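Local coordinates for alpha-L-rhamnosidase (Streptomyces avermitilis, PDB 3W5M), which hydrolyses terminal non-reducing alpha-L-rhamnose residues from citrus flavonoid glycosides and from gum arabic arabinogalactan-protein, at residues G426-A431 / E437-R442. Numbering follows the deposited sequence.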
ATOM      1  N   GLY A 426       5.126 -11.329  25.779  1.00 21.88           N
ATOM      2  CA  GLY A 426       6.279 -10.504  25.375  1.00 22.68           C
ATOM      3  C   GLY A 426       5.974  -9.002  25.450  1.00 20.23           C
ATOM      4  O   GLY A 426       5.013  -8.621  26.073  1.00 20.41           O
ATOM      5  N   PRO A 427       6.784  -8.155  24.780  1.00 19.46           N
ATOM      6  CA  PRO A 427       6.656  -6.711  24.983  1.00 19.66           C
ATOM      7  C   PRO A 427       5.640  -5.988  24.081  1.00 20.36           C
ATOM      8  O   PRO A 427       5.260  -4.842  24.370  1.00 21.03           O
ATOM      9  CB  PRO A 427       8.052  -6.205  24.658  1.00 18.06           C
ATOM     10  CG  PRO A 427       8.608  -7.166  23.678  1.00 20.71           C
ATOM     11  CD  PRO A 427       7.943  -8.499  23.940  1.00 19.38           C
ATOM     12  N   ILE A 428       5.221  -6.619  22.985  1.00 19.06           N
ATOM     13  CA  ILE A 428       4.319  -5.884  22.079  1.00 17.97           C
ATOM     14  C   ILE A 428       2.865  -6.045  22.504  1.00 20.22           C
ATOM     15  O   ILE A 428       2.171  -6.992  22.087  1.00 19.59           O
ATOM     16  CB  ILE A 428       4.527  -6.278  20.596  1.00 18.51           C
ATOM     17  CG1 ILE A 428       6.013  -6.365  20.305  1.00 19.28           C
ATOM     18  CG2 ILE A 428       3.838  -5.233  19.718  1.00 17.24           C
ATOM     19  CD1 ILE A 428       6.425  -6.761  18.892  1.00 19.20           C
ATOM     20  N   VAL A 429       2.415  -5.095  23.328  1.00 18.79           N
ATOM     21  CA  VAL A 429       1.123  -5.128  24.002  1.00 20.14           C
ATOM     22  C   VAL A 429      -0.016  -4.946  23.009  1.00 21.42           C
ATOM     23  O   VAL A 429      -1.067  -5.602  23.096  1.00 22.82           O
ATOM     24  CB  VAL A 429       1.087  -4.004  25.073  1.00 23.38           C
ATOM     25  CG1 VAL A 429      -0.254  -3.945  25.767  1.00 24.52           C
ATOM     26  CG2 VAL A 429       2.214  -4.239  26.090  1.00 23.98           C
ATOM     27  N   SER A 430       0.198  -4.078  22.037  1.00 20.45           N
ATOM     28  CA  SER A 430      -0.829  -3.824  21.047  1.00 21.26           C
ATOM     29  C   SER A 430      -0.154  -3.490  19.721  1.00 20.86           C
ATOM     30  O   SER A 430       0.873  -2.814  19.690  1.00 18.77           O
ATOM     31  CB  SER A 430      -1.686  -2.660  21.520  1.00 23.63           C
ATOM     32  OG  SER A 430      -2.784  -2.509  20.659  1.00 26.08           O
ATOM     33  N   ALA A 431      -0.699  -3.976  18.609  1.00 21.11           N
ATOM     34  CA  ALA A 431      -0.085  -3.672  17.318  1.00 19.41           C
ATOM     35  C   ALA A 431      -1.191  -3.601  16.279  1.00 21.56           C
ATOM     36  O   ALA A 431      -1.818  -4.625  15.966  1.00 21.51           O
ATOM     37  CB  ALA A 431       0.913  -4.738  16.942  1.00 22.19           C
ATOM     38  N   GLU A 437       1.461   1.014  17.531  1.00 19.44           N
ATOM     39  CA  GLU A 437       1.973  -0.101  18.295  1.00 20.11           C
ATOM     40  C   GLU A 437       2.339   0.394  19.693  1.00 20.90           C
ATOM     41  O   GLU A 437       2.818   1.513  19.833  1.00 21.63           O
ATOM     42  CB  GLU A 437       3.209  -0.670  17.560  1.00 21.84           C
ATOM     43  CG  GLU A 437       3.765  -1.963  18.159  1.00 21.23           C
ATOM     44  CD  GLU A 437       5.060  -2.422  17.486  1.00 24.82           C
ATOM     45  OE1 GLU A 437       4.986  -2.966  16.372  1.00 24.64           O
ATOM     46  OE2 GLU A 437       6.142  -2.276  18.098  1.00 23.89           O
ATOM     47  N   THR A 438       2.123  -0.447  20.692  1.00 18.97           N
ATOM     48  CA  THR A 438       2.404  -0.129  22.089  1.00 20.82           C
ATOM     49  C   THR A 438       3.367  -1.202  22.530  1.00 19.52           C
ATOM     50  O   THR A 438       3.095  -2.387  22.373  1.00 18.08           O
ATOM     51  CB  THR A 438       1.096  -0.126  22.909  1.00 22.08           C
ATOM     52  OG1 THR A 438       0.212   0.861  22.366  1.00 21.37           O
ATOM     53  CG2 THR A 438       1.355   0.197  24.391  1.00 22.16           C
ATOM     54  N   TYR A 439       4.521  -0.795  23.070  1.00 19.34           N
ATOM     55  CA  TYR A 439       5.593  -1.717  23.364  1.00 18.30           C
ATOM     56  C   TYR A 439       6.080  -1.387  24.773  1.00 19.78           C
ATOM     57  O   TYR A 439       6.368  -0.225  25.053  1.00 19.07           O
ATOM     58  CB  TYR A 439       6.756  -1.470  22.398  1.00 18.87           C
ATOM     59  CG  TYR A 439       7.937  -2.439  22.465  1.00 19.22           C
ATOM     60  CD1 TYR A 439       8.901  -2.346  23.479  1.00 19.12           C
ATOM     61  CD2 TYR A 439       8.110  -3.445  21.475  1.00 19.20           C
ATOM     62  CE1 TYR A 439       9.987  -3.199  23.515  1.00 19.88           C
ATOM     63  CE2 TYR A 439       9.203  -4.307  21.504  1.00 20.43           C
ATOM     64  CZ  TYR A 439      10.135  -4.178  22.543  1.00 20.69           C
ATOM     65  OH  TYR A 439      11.205  -5.036  22.633  1.00 22.93           O
ATOM     66  N   ASP A 440       6.167  -2.394  25.629  1.00 19.20           N
ATOM     67  CA  ASP A 440       6.685  -2.217  26.998  1.00 21.67           C
ATOM     68  C   ASP A 440       7.981  -3.034  27.139  1.00 21.65           C
ATOM     69  O   ASP A 440       7.968  -4.273  27.169  1.00 22.70           O
ATOM     70  CB  ASP A 440       5.586  -2.608  27.992  1.00 21.85           C
ATOM     71  CG  ASP A 440       5.961  -2.342  29.476  1.00 23.98           C
ATOM     72  OD1 ASP A 440       7.137  -2.033  29.779  1.00 25.70           O
ATOM     73  OD2 ASP A 440       5.045  -2.474  30.319  1.00 24.64           O
ATOM     74  N   ALA A 441       9.120  -2.344  27.198  1.00 21.23           N
ATOM     75  CA  ALA A 441      10.432  -3.010  27.164  1.00 22.07           C
ATOM     76  C   ALA A 441      10.676  -3.819  28.431  1.00 23.68           C
ATOM     77  O   ALA A 441      11.536  -4.702  28.459  1.00 23.19           O
ATOM     78  CB  ALA A 441      11.571  -1.997  26.921  1.00 21.60           C
ATOM     79  N   ARG A 442       9.891  -3.539  29.459  1.00 22.66           N
ATOM     80  CA  ARG A 442       9.997  -4.311  30.702  1.00 26.05           C
ATOM     81  C   ARG A 442       9.496  -5.725  30.530  1.00 27.92           C
ATOM     82  O   ARG A 442       9.864  -6.617  31.297  1.00 28.01           O
ATOM     83  CB  ARG A 442       9.228  -3.634  31.797  1.00 25.42           C
ATOM     84  CG  ARG A 442       9.909  -2.328  32.232  1.00 29.36           C
ATOM     85  CD  ARG A 442       9.019  -1.554  33.167  1.00 27.83           C
ATOM     86  NE  ARG A 442       7.691  -1.418  32.608  1.00 28.87           N
ATOM     87  CZ  ARG A 442       6.685  -0.840  33.229  1.00 29.02           C
ATOM     88  NH1 ARG A 442       6.855  -0.341  34.442  1.00 33.16           N
ATOM     89  NH2 ARG A 442       5.504  -0.759  32.644  1.00 28.21           N
TER
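Strand 428-431 runs antiparallel to strand 437-440, with Ser430 paired to Thr438 in a hydrogen-bonded pair. Thr438 N donates to Ser430 O at 2.9 Å, and Asp440 N donates to Pro427 O, also at 2.9 Å. Between them, Val429 N and Ser430 N both turn to Thr438 O, each through a weak bond. Pro427 lies over one face of the Tyr439 ring, and its CB makes a CH-pi contact 3.7 Å from the ring centroid. With chi1 at -174°, the Tyr439 side chain extends away from its own backbone N, and the ring comes to lie alongside Pro427. Ile428 splits its branches: CG1 meets Tyr439 CD2 at 3.8 Å, while CG2 packs on Glu437 CG at 3.6 Å. The Glu437 carboxylate is hydrogen-bonded to Tyr561 OH and to the backbone N of Arg564 and of Phe565. Tyr439 OH is hydrogen-bonded to Glu444 OE2. A serine in place of Tyr439 would probably leave Pro427 without its aromatic partner and Glu444 without this hydroxyl. Asp440 OD1 accepts from Arg442 N, forming an Asx turn, and Arg442 grips the same carboxylate side-on through NE and NH2. The whole is a beta hairpin with a classic beta bulge, Val429 and Ser430 both facing Thr438, joined through strand 436-440 to strand 548-552.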